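Local coordinates for GTPase-activating protein GYP1 (Saccharomyces cerevisiae, PDB 1FKM) that accelerates GTP hydrolysis by the Ypt/Rab GTPases YPT1 and YPT7, supplying an arginine and a glutamine finger in trans from its TBC domain, at residues Asn111-Arg123 with Glu175-Glu187. Sequence-based numbering, arbitrary orientation.
Sequences NSLQRILYLWAIR and EADTFWCLTKLLE
L119 lays its CD2 methyl over one face of the F179 ring, 3.6 Å from the ring centroid and 15° off its normal, a CH-pi contact. F179 reaches this site because its CG stands anti to the backbone N (chi1 167°), swinging the ring against the neighbouring helix, where its edge meets the backbone N of W120 and CD of R123. One turn back, the branched I116 is a knob among E175, T178, F179 and L182, its CD1 3.8 Å from T178 CG2. This is helix-on-helix packing inside the all-helical TBC domain: helices 107-123 and 168-186 run in roughly the same direction, their segment axes 9.6 Å apart and crossing at -41°, and the L117 side chain is about 9 Å from that of the glutamine finger Q131. At one end the extended E175 chain carries its carboxylate across to R115, which neutralises it in a side-on salt bridge, R115 NE to E175 OE1 2.9 Å and R115 NH2 to E175 OE2 2.6 Å, both on syn sides, while Y68 also bonds OE1. With an alanine here in place of E175, the R115 guanidinium would probably lose its countercharge and be freer to turn. At the other end L186 CD1 approaches the broad W120 indole obliquely, 3.3 Å from W120 CE2, and W120 NE1 donates to a water 2.9 Å away. T183 OG1, at the indole's edge and over the F179 face opposite L119, is satisfied by donating to F179 O from above the carbonyl plane.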
loop_
_atom_site.group_PDB
_atom_site.type_symbol
_atom_site.label_atom_id
_atom_site.label_comp_id
_atom_site.label_asym_id
_atom_site.label_seq_id
_atom_site.Cartn_x
_atom_site.Cartn_y
_atom_site.Cartn_z
ATOM N N ASN A 111 15.767 -10.763 2.714
ATOM C CA ASN A 111 16.361 -11.088 1.422
ATOM C C ASN A 111 15.342 -10.990 0.283
ATOM O O ASN A 111 15.680 -10.570 -0.830
ATOM C CB ASN A 111 16.972 -12.495 1.448
ATOM C CG ASN A 111 18.123 -12.615 2.432
ATOM O OD1 ASN A 111 18.925 -11.698 2.574
ATOM N ND2 ASN A 111 18.215 -13.755 3.105
ATOM N N SER A 112 14.100 -11.383 0.553
ATOM C CA SER A 112 13.055 -11.311 -0.464
ATOM C C SER A 112 12.750 -9.857 -0.808
ATOM O O SER A 112 12.679 -9.497 -1.982
ATOM C CB SER A 112 11.772 -11.997 0.017
ATOM O OG SER A 112 11.872 -13.407 -0.079
ATOM N N LEU A 113 12.566 -9.023 0.215
ATOM C CA LEU A 113 12.270 -7.609 -0.018
ATOM C C LEU A 113 13.446 -6.907 -0.693
ATOM O O LEU A 113 13.261 -6.017 -1.516
ATOM C CB LEU A 113 11.915 -6.911 1.302
ATOM C CG LEU A 113 10.634 -7.423 1.977
ATOM C CD1 LEU A 113 10.338 -6.592 3.231
ATOM C CD2 LEU A 113 9.451 -7.336 0.999
ATOM N N GLN A 114 14.660 -7.321 -0.351
ATOM C CA GLN A 114 15.860 -6.733 -0.945
ATOM C C GLN A 114 15.831 -6.928 -2.466
ATOM O O GLN A 114 16.061 -5.983 -3.231
ATOM C CB GLN A 114 17.103 -7.405 -0.344
ATOM C CG GLN A 114 18.448 -7.062 -0.990
ATOM C CD GLN A 114 18.958 -5.676 -0.635
ATOM O OE1 GLN A 114 18.826 -5.223 0.504
ATOM N NE2 GLN A 114 19.567 -5.003 -1.606
ATOM N N ARG A 115 15.539 -8.150 -2.896
ATOM C CA ARG A 115 15.490 -8.462 -4.326
ATOM C C ARG A 115 14.359 -7.725 -5.042
ATOM O O ARG A 115 14.545 -7.193 -6.142
ATOM C CB ARG A 115 15.332 -9.971 -4.540
ATOM C CG ARG A 115 16.539 -10.801 -4.116
ATOM C CD ARG A 115 16.390 -12.255 -4.546
ATOM N NE ARG A 115 15.470 -13.019 -3.708
ATOM C CZ ARG A 115 15.827 -13.682 -2.611
ATOM N NH1 ARG A 115 17.094 -13.676 -2.209
ATOM N NH2 ARG A 115 14.923 -14.368 -1.917
ATOM N N ILE A 116 13.184 -7.706 -4.425
ATOM C CA ILE A 116 12.036 -7.022 -5.013
ATOM C C ILE A 116 12.317 -5.539 -5.231
ATOM O O ILE A 116 12.104 -5.005 -6.324
ATOM C CB ILE A 116 10.787 -7.162 -4.111
ATOM C CG1 ILE A 116 10.342 -8.628 -4.067
ATOM C CG2 ILE A 116 9.668 -6.272 -4.635
ATOM C CD1 ILE A 116 9.269 -8.927 -3.011
ATOM N N LEU A 117 12.799 -4.870 -4.190
ATOM C CA LEU A 117 13.072 -3.446 -4.287
ATOM C C LEU A 117 14.232 -3.144 -5.216
ATOM O O LEU A 117 14.220 -2.137 -5.924
ATOM C CB LEU A 117 13.359 -2.865 -2.903
ATOM C CG LEU A 117 12.170 -2.938 -1.939
ATOM C CD1 LEU A 117 12.583 -2.397 -0.576
ATOM C CD2 LEU A 117 11.005 -2.140 -2.496
ATOM N N TYR A 118 15.229 -4.021 -5.215
ATOM C CA TYR A 118 16.392 -3.825 -6.071
ATOM C C TYR A 118 15.968 -3.865 -7.535
ATOM O O TYR A 118 16.349 -2.996 -8.324
ATOM C CB TYR A 118 17.435 -4.912 -5.804
ATOM C CG TYR A 118 18.655 -4.812 -6.689
ATOM C CD1 TYR A 118 19.528 -3.728 -6.591
ATOM C CD2 TYR A 118 18.929 -5.797 -7.638
ATOM C CE1 TYR A 118 20.650 -3.624 -7.419
ATOM C CE2 TYR A 118 20.044 -5.706 -8.474
ATOM C CZ TYR A 118 20.899 -4.618 -8.360
ATOM O OH TYR A 118 21.989 -4.516 -9.201
ATOM N N LEU A 119 15.180 -4.874 -7.899
ATOM C CA LEU A 119 14.729 -5.004 -9.281
ATOM C C LEU A 119 13.899 -3.806 -9.717
ATOM O O LEU A 119 14.058 -3.304 -10.832
ATOM C CB LEU A 119 13.921 -6.292 -9.471
ATOM C CG LEU A 119 13.470 -6.539 -10.919
ATOM C CD1 LEU A 119 14.691 -6.579 -11.842
ATOM C CD2 LEU A 119 12.688 -7.841 -11.001
ATOM N N TRP A 120 13.006 -3.338 -8.847
ATOM C CA TRP A 120 12.188 -2.181 -9.197
ATOM C C TRP A 120 13.083 -0.956 -9.378
ATOM O O TRP A 120 12.906 -0.171 -10.320
ATOM C CB TRP A 120 11.150 -1.887 -8.110
ATOM C CG TRP A 120 10.231 -0.750 -8.488
ATOM C CD1 TRP A 120 9.042 -0.843 -9.152
ATOM C CD2 TRP A 120 10.469 0.648 -8.286
ATOM N NE1 TRP A 120 8.525 0.413 -9.376
ATOM C CE2 TRP A 120 9.382 1.345 -8.857
ATOM C CE3 TRP A 120 11.501 1.383 -7.682
ATOM C CZ2 TRP A 120 9.295 2.742 -8.843
ATOM C CZ3 TRP A 120 11.414 2.769 -7.669
ATOM C CH2 TRP A 120 10.320 3.434 -8.247
ATOM N N ALA A 121 14.044 -0.785 -8.473
ATOM C CA ALA A 121 14.949 0.362 -8.539
ATOM C C ALA A 121 15.778 0.358 -9.825
ATOM O O ALA A 121 15.978 1.401 -10.448
ATOM C CB ALA A 121 15.866 0.372 -7.322
ATOM N N ILE A 122 16.252 -0.815 -10.224
ATOM C CA ILE A 122 17.053 -0.935 -11.443
ATOM C C ILE A 122 16.204 -0.627 -12.674
ATOM O O ILE A 122 16.699 -0.092 -13.669
ATOM C CB ILE A 122 17.651 -2.353 -11.569
ATOM C CG1 ILE A 122 18.678 -2.573 -10.458
ATOM C CG2 ILE A 122 18.284 -2.551 -12.941
ATOM C CD1 ILE A 122 19.787 -1.545 -10.433
ATOM N N ARG A 123 14.918 -0.953 -12.596
ATOM C CA ARG A 123 14.006 -0.708 -13.704
ATOM C C ARG A 123 13.450 0.712 -13.760
ATOM O O ARG A 123 12.732 1.060 -14.700
ATOM C CB ARG A 123 12.847 -1.698 -13.659
ATOM C CG ARG A 123 13.221 -3.097 -14.063
ATOM C CD ARG A 123 11.963 -3.871 -14.386
ATOM N NE ARG A 123 12.253 -5.150 -15.017
ATOM C CZ ARG A 123 11.389 -5.806 -15.781
ATOM N NH1 ARG A 123 10.187 -5.290 -16.005
ATOM N NH2 ARG A 123 11.724 -6.972 -16.316
ATOM N N GLU A 175 7.612 -13.428 -4.491
ATOM C CA GLU A 175 8.422 -12.254 -4.795
ATOM C C GLU A 175 8.001 -11.635 -6.123
ATOM O O GLU A 175 7.870 -10.422 -6.240
ATOM C CB GLU A 175 9.908 -12.634 -4.871
ATOM C CG GLU A 175 10.606 -12.736 -3.520
ATOM C CD GLU A 175 12.042 -13.226 -3.639
ATOM O OE1 GLU A 175 12.724 -12.883 -4.632
ATOM O OE2 GLU A 175 12.494 -13.946 -2.727
ATOM N N ALA A 176 7.806 -12.485 -7.125
ATOM C CA ALA A 176 7.409 -12.025 -8.451
ATOM C C ALA A 176 6.044 -11.326 -8.415
ATOM O O ALA A 176 5.885 -10.221 -8.946
ATOM C CB ALA A 176 7.370 -13.213 -9.413
ATOM N N ASP A 177 5.062 -11.964 -7.786
ATOM C CA ASP A 177 3.731 -11.372 -7.701
ATOM C C ASP A 177 3.795 -10.027 -6.977
ATOM O O ASP A 177 3.183 -9.055 -7.411
ATOM C CB ASP A 177 2.766 -12.297 -6.955
ATOM C CG ASP A 177 2.483 -13.591 -7.710
ATOM O OD1 ASP A 177 2.929 -13.733 -8.874
ATOM O OD2 ASP A 177 1.798 -14.467 -7.135
ATOM N N THR A 178 4.536 -9.984 -5.873
ATOM C CA THR A 178 4.680 -8.765 -5.088
ATOM C C THR A 178 5.319 -7.672 -5.943
ATOM O O THR A 178 4.848 -6.530 -5.976
ATOM C CB THR A 178 5.543 -9.037 -3.833
ATOM O OG1 THR A 178 4.912 -10.053 -3.038
ATOM C CG2 THR A 178 5.688 -7.772 -2.990
ATOM N N PHE A 179 6.389 -8.033 -6.642
ATOM C CA PHE A 179 7.109 -7.105 -7.517
ATOM C C PHE A 179 6.230 -6.499 -8.618
ATOM O O PHE A 179 6.220 -5.278 -8.826
ATOM C CB PHE A 179 8.291 -7.825 -8.172
ATOM C CG PHE A 179 8.901 -7.063 -9.311
ATOM C CD1 PHE A 179 9.696 -5.947 -9.073
ATOM C CD2 PHE A 179 8.647 -7.441 -10.633
ATOM C CE1 PHE A 179 10.229 -5.209 -10.133
ATOM C CE2 PHE A 179 9.175 -6.709 -11.701
ATOM C CZ PHE A 179 9.966 -5.592 -11.452
ATOM N N TRP A 180 5.510 -7.348 -9.343
ATOM C CA TRP A 180 4.658 -6.852 -10.423
ATOM C C TRP A 180 3.494 -6.007 -9.905
ATOM O O TRP A 180 3.053 -5.069 -10.576
ATOM C CB TRP A 180 4.112 -8.014 -11.262
ATOM C CG TRP A 180 5.165 -8.725 -12.059
ATOM C CD1 TRP A 180 5.560 -10.020 -11.920
ATOM C CD2 TRP A 180 5.959 -8.172 -13.120
ATOM N NE1 TRP A 180 6.551 -10.314 -12.827
ATOM C CE2 TRP A 180 6.815 -9.197 -13.576
ATOM C CE3 TRP A 180 6.028 -6.911 -13.728
ATOM C CZ2 TRP A 180 7.733 -9.005 -14.616
ATOM C CZ3 TRP A 180 6.945 -6.720 -14.767
ATOM C CH2 TRP A 180 7.781 -7.765 -15.196
ATOM N N CYS A 181 2.981 -6.344 -8.726
ATOM C CA CYS A 181 1.883 -5.566 -8.163
ATOM C C CYS A 181 2.403 -4.247 -7.609
ATOM O O CYS A 181 1.735 -3.218 -7.726
ATOM C CB CYS A 181 1.146 -6.371 -7.088
ATOM S SG CYS A 181 0.181 -7.743 -7.815
ATOM N N LEU A 182 3.594 -4.266 -7.015
ATOM C CA LEU A 182 4.191 -3.032 -6.507
ATOM C C LEU A 182 4.403 -2.130 -7.716
ATOM O O LEU A 182 4.167 -0.921 -7.663
ATOM C CB LEU A 182 5.557 -3.301 -5.861
ATOM C CG LEU A 182 6.374 -2.052 -5.500
ATOM C CD1 LEU A 182 5.649 -1.263 -4.413
ATOM C CD2 LEU A 182 7.760 -2.458 -5.028
ATOM N N THR A 183 4.857 -2.734 -8.811
ATOM C CA THR A 183 5.110 -1.987 -10.035
ATOM C C THR A 183 3.828 -1.335 -10.550
ATOM O O THR A 183 3.827 -0.155 -10.906
ATOM C CB THR A 183 5.723 -2.905 -11.123
ATOM O OG1 THR A 183 7.011 -3.364 -10.682
ATOM C CG2 THR A 183 5.894 -2.149 -12.446
ATOM N N LYS A 184 2.735 -2.094 -10.567
ATOM C CA LYS A 184 1.451 -1.571 -11.041
ATOM C C LYS A 184 0.968 -0.426 -10.161
ATOM O O LYS A 184 0.409 0.551 -10.658
ATOM C CB LYS A 184 0.384 -2.678 -11.056
ATOM C CG LYS A 184 0.474 -3.639 -12.228
ATOM C CD LYS A 184 0.121 -2.944 -13.537
ATOM C CE LYS A 184 0.207 -3.901 -14.723
ATOM N NZ LYS A 184 -0.072 -3.204 -16.012
ATOM N N LEU A 185 1.179 -0.552 -8.852
ATOM C CA LEU A 185 0.763 0.483 -7.908
ATOM C C LEU A 185 1.505 1.786 -8.175
ATOM O O LEU A 185 0.892 2.833 -8.376
ATOM C CB LEU A 185 1.049 0.045 -6.467
ATOM C CG LEU A 185 0.683 1.080 -5.396
ATOM C CD1 LEU A 185 -0.832 1.251 -5.365
ATOM C CD2 LEU A 185 1.200 0.628 -4.030
ATOM N N LEU A 186 2.830 1.704 -8.185
ATOM C CA LEU A 186 3.665 2.874 -8.395
ATOM C C LEU A 186 3.499 3.541 -9.766
ATOM O O LEU A 186 3.784 4.732 -9.915
ATOM C CB LEU A 186 5.133 2.503 -8.147
ATOM C CG LEU A 186 5.455 2.034 -6.719
ATOM C CD1 LEU A 186 6.922 1.680 -6.615
ATOM C CD2 LEU A 186 5.114 3.124 -5.720
ATOM N N GLU A 187 3.036 2.794 -10.764
ATOM C CA GLU A 187 2.854 3.381 -12.086
ATOM C C GLU A 187 1.688 4.370 -12.088
ATOM O O GLU A 187 1.558 5.183 -13.003
ATOM C CB GLU A 187 2.631 2.290 -13.142
ATOM C CG GLU A 187 3.834 1.380 -13.327
ATOM C CD GLU A 187 3.634 0.330 -14.402
ATOM O OE1 GLU A 187 2.525 -0.245 -14.477
ATOM O OE2 GLU A 187 4.595 0.068 -15.162
HETATM O O HOH W 1 6.371 1.360 -11.097
#